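Local coordinates for protein esterase (Sinorhizobium meliloti 1021, PDB 4TX1) that hydrolyses acetyl esters as a carbohydrate acetylesterase of the SGNH-hydrolase family, with a probable arylesterase activity, at residues N124-H129 and E137-L142; T15-G20 and P83-T88; G110-A115 and A172-D177. One frame throughout, in Å; residues are numbered along the deposited sequence.

Contact 1: residues N124-H129 and E137-L142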
loop_
_atom_site.group_PDB
_atom_site.type_symbol
_atom_site.label_atom_id
_atom_site.label_comp_id
_atom_site.label_asym_id
_atom_site.label_seq_id
_atom_site.Cartn_x
_atom_site.Cartn_y
_atom_site.Cartn_z
ATOM N N ASN A 124 7.827 -5.354 -19.740
ATOM C CA ASN A 124 6.486 -4.800 -20.060
ATOM C C ASN A 124 6.220 -3.420 -19.425
ATOM O O ASN A 124 5.559 -2.584 -20.038
ATOM C CB ASN A 124 5.405 -5.803 -19.627
ATOM C CG ASN A 124 5.353 -7.016 -20.576
ATOM O OD1 ASN A 124 5.423 -6.839 -21.831
ATOM N ND2 ASN A 124 5.290 -8.217 -20.018
ATOM N N LEU A 125 6.762 -3.191 -18.208
ATOM C CA LEU A 125 6.660 -1.879 -17.568
ATOM C C LEU A 125 7.337 -0.819 -18.407
ATOM O O LEU A 125 6.868 0.323 -18.475
ATOM C CB LEU A 125 7.207 -1.915 -16.107
ATOM C CG LEU A 125 6.275 -2.675 -15.164
ATOM C CD1 LEU A 125 7.094 -2.921 -13.863
ATOM C CD2 LEU A 125 4.984 -1.888 -14.878
ATOM N N VAL A 126 8.475 -1.138 -19.034
ATOM C CA VAL A 126 9.172 -0.193 -19.868
ATOM C C VAL A 126 8.294 0.082 -21.134
ATOM O O VAL A 126 8.086 1.280 -21.510
ATOM C CB VAL A 126 10.569 -0.692 -20.302
ATOM C CG1 VAL A 126 11.171 0.293 -21.282
ATOM C CG2 VAL A 126 11.487 -0.846 -19.064
ATOM N N ARG A 127 7.825 -0.988 -21.723
ATOM C CA ARG A 127 7.160 -0.886 -22.992
ATOM C C ARG A 127 5.836 -0.181 -22.875
ATOM O O ARG A 127 5.351 0.371 -23.825
ATOM C CB ARG A 127 6.995 -2.256 -23.566
ATOM C CG ARG A 127 8.333 -2.914 -23.814
ATOM C CD ARG A 127 8.492 -3.210 -25.249
ATOM N NE ARG A 127 9.835 -3.509 -25.698
ATOM C CZ ARG A 127 10.208 -4.711 -26.061
ATOM N NH1 ARG A 127 9.385 -5.718 -25.934
ATOM N NH2 ARG A 127 11.407 -4.904 -26.535
ATOM N N ARG A 128 5.259 -0.223 -21.699
ATOM C CA ARG A 128 3.953 0.457 -21.475
ATOM C C ARG A 128 3.982 1.710 -20.665
ATOM O O ARG A 128 2.912 2.182 -20.322
ATOM C CB ARG A 128 2.948 -0.487 -20.845
ATOM C CG ARG A 128 2.738 -1.820 -21.595
ATOM C CD ARG A 128 2.244 -1.608 -23.000
ATOM N NE ARG A 128 0.774 -1.663 -23.190
ATOM C CZ ARG A 128 0.057 -0.942 -24.099
ATOM N NH1 ARG A 128 0.670 0.001 -24.853
ATOM N NH2 ARG A 128 -1.315 -1.048 -24.154
ATOM N N HIS A 129 5.161 2.201 -20.330
ATOM C CA HIS A 129 5.289 3.359 -19.491
ATOM C C HIS A 129 4.670 4.579 -20.125
ATOM O O HIS A 129 4.890 4.811 -21.330
ATOM C CB HIS A 129 6.781 3.633 -19.127
ATOM C CG HIS A 129 6.902 4.652 -18.042
ATOM N ND1 HIS A 129 6.638 4.352 -16.725
ATOM C CD2 HIS A 129 7.102 5.995 -18.083
ATOM C CE1 HIS A 129 6.702 5.455 -16.001
ATOM N NE2 HIS A 129 6.946 6.483 -16.799
ATOM N N GLU A 137 9.190 7.088 -29.735
ATOM C CA GLU A 137 10.142 5.990 -29.909
ATOM C C GLU A 137 10.498 5.333 -28.622
ATOM O O GLU A 137 11.151 5.965 -27.839
ATOM C CB GLU A 137 11.438 6.579 -30.458
ATOM C CG GLU A 137 11.656 6.299 -31.918
ATOM C CD GLU A 137 10.518 6.816 -32.792
ATOM O OE1 GLU A 137 10.734 6.980 -34.013
ATOM O OE2 GLU A 137 9.421 7.069 -32.276
ATOM N N GLY A 138 10.020 4.107 -28.407
ATOM C CA GLY A 138 10.394 3.216 -27.352
ATOM C C GLY A 138 11.889 3.034 -27.103
ATOM O O GLY A 138 12.692 2.997 -27.997
ATOM N N PRO A 139 12.268 2.959 -25.844
ATOM C CA PRO A 139 13.658 2.663 -25.564
ATOM C C PRO A 139 13.990 1.230 -25.957
ATOM O O PRO A 139 13.127 0.350 -25.956
ATOM C CB PRO A 139 13.786 2.840 -24.059
ATOM C CG PRO A 139 12.470 3.225 -23.545
ATOM C CD PRO A 139 11.640 3.656 -24.707
ATOM N N GLU A 140 15.257 1.007 -26.288
ATOM C CA GLU A 140 15.762 -0.331 -26.424
ATOM C C GLU A 140 15.955 -0.922 -25.016
ATOM O O GLU A 140 16.103 -0.183 -24.049
ATOM C CB GLU A 140 17.127 -0.291 -27.117
ATOM C CG GLU A 140 17.038 0.254 -28.527
ATOM C CD GLU A 140 16.309 -0.698 -29.445
ATOM O OE1 GLU A 140 16.495 -1.945 -29.318
ATOM O OE2 GLU A 140 15.541 -0.196 -30.311
ATOM N N ILE A 141 15.935 -2.230 -24.942
ATOM C CA ILE A 141 16.113 -2.943 -23.653
ATOM C C ILE A 141 17.167 -4.031 -23.773
ATOM O O ILE A 141 17.110 -4.885 -24.697
ATOM C CB ILE A 141 14.775 -3.564 -23.244
ATOM C CG1 ILE A 141 13.702 -2.483 -23.031
ATOM C CG2 ILE A 141 14.913 -4.261 -21.877
ATOM C CD1 ILE A 141 12.288 -3.054 -22.779
ATOM N N LEU A 142 18.103 -4.025 -22.843
ATOM C CA LEU A 142 19.148 -5.035 -22.721
ATOM C C LEU A 142 18.949 -5.820 -21.417
ATOM O O LEU A 142 19.087 -5.195 -20.323
ATOM C CB LEU A 142 20.479 -4.387 -22.715
ATOM C CG LEU A 142 21.773 -5.129 -22.959
ATOM C CD1 LEU A 142 23.091 -4.491 -22.563
ATOM C CD2 LEU A 142 21.696 -6.587 -23.478
HETATM O O HOH W 1 10.640 -0.168 -25.249
HETATM O O HOH W 2 12.565 -2.155 -26.876
#
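V126 and I141 meet tip to tip where helix 112-127 ends over strand 140-145, the second strand of a beta-alpha-beta crossover in the alpha/beta/alpha fold of SGNH hydrolases. The apolar part is built round one methyl: I141 CD1 lies 3.8 Å from V126 CB and is equally near V126 CG1. Isoleucine suits the strand because its longer branch can cross to the helix; extended at chi2 (173°), it carries CD1 well out from the backbone. The compact valine fits against the sheet and also touches I95 and F97 of strand 94-98. Its CG1 meets P139 CG at 3.9 Å; the proline, just before the strand, adds a rigid apolar surface and also touches I95.

R127, exposed to solvent, carries the polar part. Its chain bends at chi2 and passes slantwise by I141, with R127 NE 3.8 Å from I141 CD1, while NH1 is hydrogen-bonded to L182 O. No hydrogen bond joins the two segments directly; instead two waters lie in the guanidinium plane at its edge. One accepts a weak bond from R127 NE, the other a firmer one from R127 NH2 at 3.0 Å, and both donate to P139 O, at 2.6 and 2.7 Å.

Contact 2: residues T15-G20 and P83-T88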
loop_
_atom_site.group_PDB
_atom_site.type_symbol
_atom_site.label_atom_id
_atom_site.label_comp_id
_atom_site.label_asym_id
_atom_site.label_seq_id
_atom_site.Cartn_x
_atom_site.Cartn_y
_atom_site.Cartn_z
ATOM N N THR A 15 20.826 8.343 -23.656
ATOM C CA THR A 15 20.760 8.183 -22.211
ATOM C C THR A 15 20.507 6.723 -21.942
ATOM O O THR A 15 19.695 6.061 -22.635
ATOM C CB THR A 15 19.630 8.994 -21.599
ATOM O OG1 THR A 15 19.837 10.393 -21.915
ATOM C CG2 THR A 15 19.643 8.814 -19.985
ATOM N N VAL A 16 21.255 6.201 -20.979
ATOM C CA VAL A 16 21.203 4.775 -20.658
ATOM C C VAL A 16 20.892 4.645 -19.171
ATOM O O VAL A 16 21.623 5.199 -18.347
ATOM C CB VAL A 16 22.573 4.075 -20.852
ATOM C CG1 VAL A 16 22.532 2.596 -20.541
ATOM C CG2 VAL A 16 23.114 4.281 -22.307
ATOM N N LEU A 17 19.835 3.907 -18.838
ATOM C CA LEU A 17 19.527 3.584 -17.432
ATOM C C LEU A 17 19.983 2.188 -17.121
ATOM O O LEU A 17 19.623 1.215 -17.826
ATOM C CB LEU A 17 18.012 3.716 -17.136
ATOM C CG LEU A 17 17.501 3.237 -15.741
ATOM C CD1 LEU A 17 17.969 4.201 -14.664
ATOM C CD2 LEU A 17 15.970 3.130 -15.858
ATOM N N CYS A 18 20.709 2.075 -16.014
ATOM C CA CYS A 18 21.212 0.801 -15.514
ATOM C C CYS A 18 20.475 0.436 -14.224
ATOM O O CYS A 18 20.661 1.089 -13.189
ATOM C CB CYS A 18 22.666 0.820 -15.213
ATOM S SG CYS A 18 23.684 1.305 -16.671
ATOM N N TYR A 19 19.582 -0.509 -14.346
ATOM C CA TYR A 19 18.674 -0.903 -13.234
ATOM C C TYR A 19 19.048 -2.200 -12.690
ATOM O O TYR A 19 18.924 -3.272 -13.332
ATOM C CB TYR A 19 17.238 -0.914 -13.753
ATOM C CG TYR A 19 16.127 -0.916 -12.687
ATOM C CD1 TYR A 19 15.926 0.211 -11.881
ATOM C CD2 TYR A 19 15.312 -2.009 -12.488
ATOM C CE1 TYR A 19 14.878 0.279 -10.971
ATOM C CE2 TYR A 19 14.304 -1.992 -11.484
ATOM C CZ TYR A 19 14.076 -0.823 -10.772
ATOM O OH TYR A 19 13.062 -0.726 -9.844
ATOM N N GLY A 20 19.530 -2.199 -11.432
ATOM C CA GLY A 20 20.005 -3.425 -10.845
ATOM C C GLY A 20 20.027 -3.430 -9.320
ATOM O O GLY A 20 19.288 -2.665 -8.680
ATOM N N PRO A 83 8.529 2.101 -12.432
ATOM C CA PRO A 83 7.893 3.250 -13.077
ATOM C C PRO A 83 8.382 4.606 -12.611
ATOM O O PRO A 83 8.584 5.494 -13.429
ATOM C CB PRO A 83 6.407 3.030 -12.806
ATOM C CG PRO A 83 6.257 1.564 -12.659
ATOM C CD PRO A 83 7.538 1.157 -11.890
ATOM N N THR A 84 8.575 4.788 -11.313
ATOM C CA THR A 84 9.073 6.011 -10.748
ATOM C C THR A 84 10.492 6.309 -11.222
ATOM O O THR A 84 10.785 7.472 -11.593
ATOM C CB THR A 84 9.071 5.933 -9.241
ATOM O OG1 THR A 84 7.679 5.745 -8.822
ATOM C CG2 THR A 84 9.644 7.187 -8.587
ATOM N N VAL A 85 11.332 5.284 -11.353
ATOM C CA VAL A 85 12.687 5.443 -11.907
ATOM C C VAL A 85 12.684 5.810 -13.392
ATOM O O VAL A 85 13.360 6.757 -13.836
ATOM C CB VAL A 85 13.492 4.201 -11.594
ATOM C CG1 VAL A 85 14.926 4.287 -12.165
ATOM C CG2 VAL A 85 13.589 4.074 -10.063
ATOM N N LEU A 86 11.822 5.141 -14.154
ATOM C CA LEU A 86 11.709 5.464 -15.601
ATOM C C LEU A 86 11.284 6.921 -15.784
ATOM O O LEU A 86 11.788 7.693 -16.598
ATOM C CB LEU A 86 10.705 4.550 -16.224
ATOM C CG LEU A 86 11.052 3.080 -16.370
ATOM C CD1 LEU A 86 9.868 2.262 -16.884
ATOM C CD2 LEU A 86 12.332 2.757 -17.221
ATOM N N HIS A 87 10.345 7.322 -14.971
ATOM C CA HIS A 87 9.766 8.624 -15.086
ATOM C C HIS A 87 10.742 9.733 -14.717
ATOM O O HIS A 87 10.730 10.783 -15.329
ATOM C CB HIS A 87 8.465 8.734 -14.236
ATOM C CG HIS A 87 7.401 9.606 -14.847
ATOM N ND1 HIS A 87 6.586 9.197 -15.908
ATOM C CD2 HIS A 87 6.976 10.827 -14.473
ATOM C CE1 HIS A 87 5.732 10.178 -16.175
ATOM N NE2 HIS A 87 5.930 11.165 -15.327
ATOM N N THR A 88 11.559 9.491 -13.702
ATOM C CA THR A 88 12.575 10.413 -13.255
ATOM C C THR A 88 13.635 10.636 -14.325
ATOM O O THR A 88 14.251 11.718 -14.417
ATOM C CB THR A 88 13.290 9.755 -12.039
ATOM O OG1 THR A 88 12.325 9.649 -10.951
ATOM C CG2 THR A 88 14.459 10.620 -11.596
#
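L17 of the strand and V85 of the helix cross at about a right angle, and their methyl groups touch. V85 CG1 rests against both branches of the leucine, 3.9 Å from L17 CD1 and 4.0 Å from L17 CD2. The leucine fork suits this place because it can serve two helix residues at once: L17 CD2 also meets L86 CD2 at 3.9 Å, again with the side chains nearly perpendicular. L86 leaves its backbone to one flank of the strand, yet CD2 reaches back to L17.

Both V85 methyls also lie near Y19 CE1, V85 CG2 at 4.1 Å and V85 CG1 at 4.2 Å. With CG1 anti to the backbone N (chi1 179°), CG2 falls beside that N and comes slantwise to the ring; the beta-branched residue thus spans L17 and Y19, two residues apart on the same face of the strand. The tyrosine brings an apolar ring to the helix while its hydroxyl bonds to G78 O.

The arrangement is the helix-on-sheet layer of an alpha/beta/alpha fold. Helix 78-89 leads from strand 53-59 to strand 94-98 and passes over the strand between them, 14-20; the segments run nearly antiparallel (159°), with axes 10.4 Å apart. The strand ends at G20, where the Gly-Asp-Ser-Leu signature begins, whose serine is probably the nucleophile, as in the family.

On the helix, T84 O accepts from two donors that reach it from opposite faces of its carbonyl plane: T88 N at 3.0 Å and T88 OG1 at 2.7 Å. Threonine suits position 88 because its hydroxyl can fold back onto the preceding turn. T84 OG1 is hydrogen-bonded to D75 N of a neighbouring subunit, so this outer side of the helix faces the assembly.

Contact 3: residues G110-A115 and A172-D177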
loop_
_atom_site.group_PDB
_atom_site.type_symbol
_atom_site.label_atom_id
_atom_site.label_comp_id
_atom_site.label_asym_id
_atom_site.label_seq_id
_atom_site.Cartn_x
_atom_site.Cartn_y
_atom_site.Cartn_z
ATOM N N GLY A 110 13.457 -18.299 -4.883
ATOM C CA GLY A 110 14.612 -19.154 -5.100
ATOM C C GLY A 110 14.702 -19.793 -6.468
ATOM O O GLY A 110 15.558 -20.661 -6.685
ATOM N N THR A 111 13.850 -19.392 -7.401
ATOM C CA THR A 111 13.771 -20.058 -8.694
ATOM C C THR A 111 14.224 -19.202 -9.885
ATOM O O THR A 111 13.858 -18.047 -10.040
ATOM C CB THR A 111 12.355 -20.636 -8.996
ATOM O OG1 THR A 111 11.381 -19.563 -9.145
ATOM C CG2 THR A 111 11.812 -21.566 -7.834
ATOM N N ALA A 112 15.016 -19.810 -10.793
ATOM C CA ALA A 112 15.346 -19.147 -12.019
ATOM C C ALA A 112 14.093 -18.738 -12.799
ATOM O O ALA A 112 14.049 -17.670 -13.432
ATOM C CB ALA A 112 16.276 -20.010 -12.901
ATOM N N PHE A 113 13.114 -19.636 -12.831
ATOM C CA PHE A 113 11.906 -19.372 -13.605
ATOM C C PHE A 113 11.170 -18.133 -13.016
ATOM O O PHE A 113 10.716 -17.310 -13.740
ATOM C CB PHE A 113 10.951 -20.576 -13.578
ATOM C CG PHE A 113 9.793 -20.351 -14.395
ATOM C CD1 PHE A 113 9.943 -20.288 -15.774
ATOM C CD2 PHE A 113 8.567 -20.011 -13.806
ATOM C CE1 PHE A 113 8.839 -19.974 -16.565
ATOM C CE2 PHE A 113 7.478 -19.761 -14.622
ATOM C CZ PHE A 113 7.614 -19.742 -15.966
ATOM N N GLY A 114 11.124 -18.017 -11.683
ATOM C CA GLY A 114 10.464 -16.841 -11.077
ATOM C C GLY A 114 11.205 -15.540 -11.435
ATOM O O GLY A 114 10.568 -14.504 -11.606
ATOM N N ALA A 115 12.533 -15.598 -11.594
ATOM C CA ALA A 115 13.347 -14.462 -11.956
ATOM C C ALA A 115 13.048 -14.065 -13.386
ATOM O O ALA A 115 12.868 -12.905 -13.684
ATOM C CB ALA A 115 14.862 -14.684 -11.770
ATOM N N ALA A 172 21.158 -17.463 -17.354
ATOM C CA ALA A 172 21.614 -17.061 -18.682
ATOM C C ALA A 172 20.741 -17.661 -19.834
ATOM O O ALA A 172 20.325 -16.944 -20.699
ATOM C CB ALA A 172 23.092 -17.351 -18.860
ATOM N N PRO A 173 20.463 -18.969 -19.830
ATOM C CA PRO A 173 19.699 -19.509 -20.982
ATOM C C PRO A 173 18.221 -19.027 -20.984
ATOM O O PRO A 173 17.675 -18.690 -22.060
ATOM C CB PRO A 173 19.815 -21.023 -20.823
ATOM C CG PRO A 173 20.366 -21.306 -19.465
ATOM C CD PRO A 173 21.081 -20.037 -19.016
ATOM N N LEU A 174 17.604 -18.952 -19.791
ATOM C CA LEU A 174 16.246 -18.447 -19.647
ATOM C C LEU A 174 16.169 -16.983 -20.055
ATOM O O LEU A 174 15.219 -16.603 -20.747
ATOM C CB LEU A 174 15.746 -18.646 -18.232
ATOM C CG LEU A 174 15.456 -20.049 -17.732
ATOM C CD1 LEU A 174 14.965 -19.990 -16.281
ATOM C CD2 LEU A 174 14.470 -20.729 -18.681
ATOM N N TYR A 175 17.132 -16.137 -19.621
ATOM C CA TYR A 175 17.096 -14.732 -19.981
ATOM C C TYR A 175 17.313 -14.550 -21.490
ATOM O O TYR A 175 16.743 -13.701 -22.122
ATOM C CB TYR A 175 18.147 -13.900 -19.236
ATOM C CG TYR A 175 17.799 -13.576 -17.789
ATOM C CD1 TYR A 175 16.849 -14.268 -17.085
ATOM C CD2 TYR A 175 18.525 -12.633 -17.095
ATOM C CE1 TYR A 175 16.569 -13.957 -15.714
ATOM C CE2 TYR A 175 18.261 -12.294 -15.779
ATOM C CZ TYR A 175 17.279 -12.949 -15.074
ATOM O OH TYR A 175 16.982 -12.758 -13.714
ATOM N N ARG A 176 18.250 -15.359 -22.049
ATOM C CA ARG A 176 18.506 -15.260 -23.482
ATOM C C ARG A 176 17.252 -15.606 -24.292
ATOM O O ARG A 176 16.939 -14.916 -25.263
ATOM C CB ARG A 176 19.655 -16.230 -23.878
ATOM C CG ARG A 176 20.029 -16.199 -25.382
ATOM C CD ARG A 176 21.081 -17.258 -25.738
ATOM N NE ARG A 176 22.322 -17.111 -24.995
ATOM C CZ ARG A 176 22.767 -17.916 -24.010
ATOM N NH1 ARG A 176 22.129 -19.050 -23.662
ATOM N NH2 ARG A 176 23.919 -17.605 -23.406
ATOM N N ASP A 177 16.570 -16.678 -23.889
ATOM C CA ASP A 177 15.280 -17.143 -24.509
ATOM C C ASP A 177 14.239 -16.028 -24.406
ATOM O O ASP A 177 13.586 -15.674 -25.364
ATOM C CB ASP A 177 14.747 -18.374 -23.878
ATOM C CG ASP A 177 15.538 -19.643 -24.204
ATOM O OD1 ASP A 177 16.418 -19.637 -25.048
ATOM O OD2 ASP A 177 15.267 -20.621 -23.498
#
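The phenol oxygen Y175 OH is held by L99 O, to which it is hydrogen-bonded, and packs against A115, with Y175 OH and A115 CB 3.5 Å apart. The tyrosine suits its place by its length. Its CG stands anti to the carbonyl carbon (chi1 -77°), and the ring reaches across to helix 112-127, touching V116 and I119 farther along it as well as I143 and F186 of the sheet. The small methyl of A115 lets the ring end come near the helix backbone.

The preceding residue, L174, makes the apolar half of the contact. Its CD1 lies 3.6 Å from A112 CB and 3.9 Å from F113 N, a branched side chain settling on the first turn of the facing helix, where alanine keeps the surface low. F113 starts its side chain away from the facing helix and packs on M160 of a neighbouring subunit.

That first turn is fixed by an N-cap. T111 OG1 accepts from G114 N at 3.0 Å, through a bent bond (141°), and A112 N, in the first turn and so without a carbonyl of a preceding turn, is hydrogen-bonded to Q167 OE1. Glycine suits position 114 because a beta carbon would crowd T111 OG1, and G110 takes up a positive phi just before the cap.

Helices 112-127 and 171-182 are neighbours in the crossovers that flank strand 140-145. No hydrogen bond joins these two segments, and the cap and the phenol find their partners elsewhere, so what holds the segments to each other is close fit of shape rather than any directional bond.

In the fold
Contact 2 is wholly buried, an aliphatic and aromatic seam between an inner strand and its covering helix. Contact 3 is also buried but joins helix to helix, and mixes methyl packing with a phenol bonded elsewhere and a capped helix start. Contact 1 is only partly buried: its valine and isoleucine face inward, while its arginine works through waters at the solvent-exposed edge of the contact. Contacts 1 and 3 use opposite ends of helix 112-127, their centres about 20 Å apart, and contact 1 is nested in the loop that contact 3 closes. Contacts 1 and 2 rest on the same parallel sheet and touch, H129 NE2 probably hydrogen-bonding to H87 ND1 at 2.9 Å.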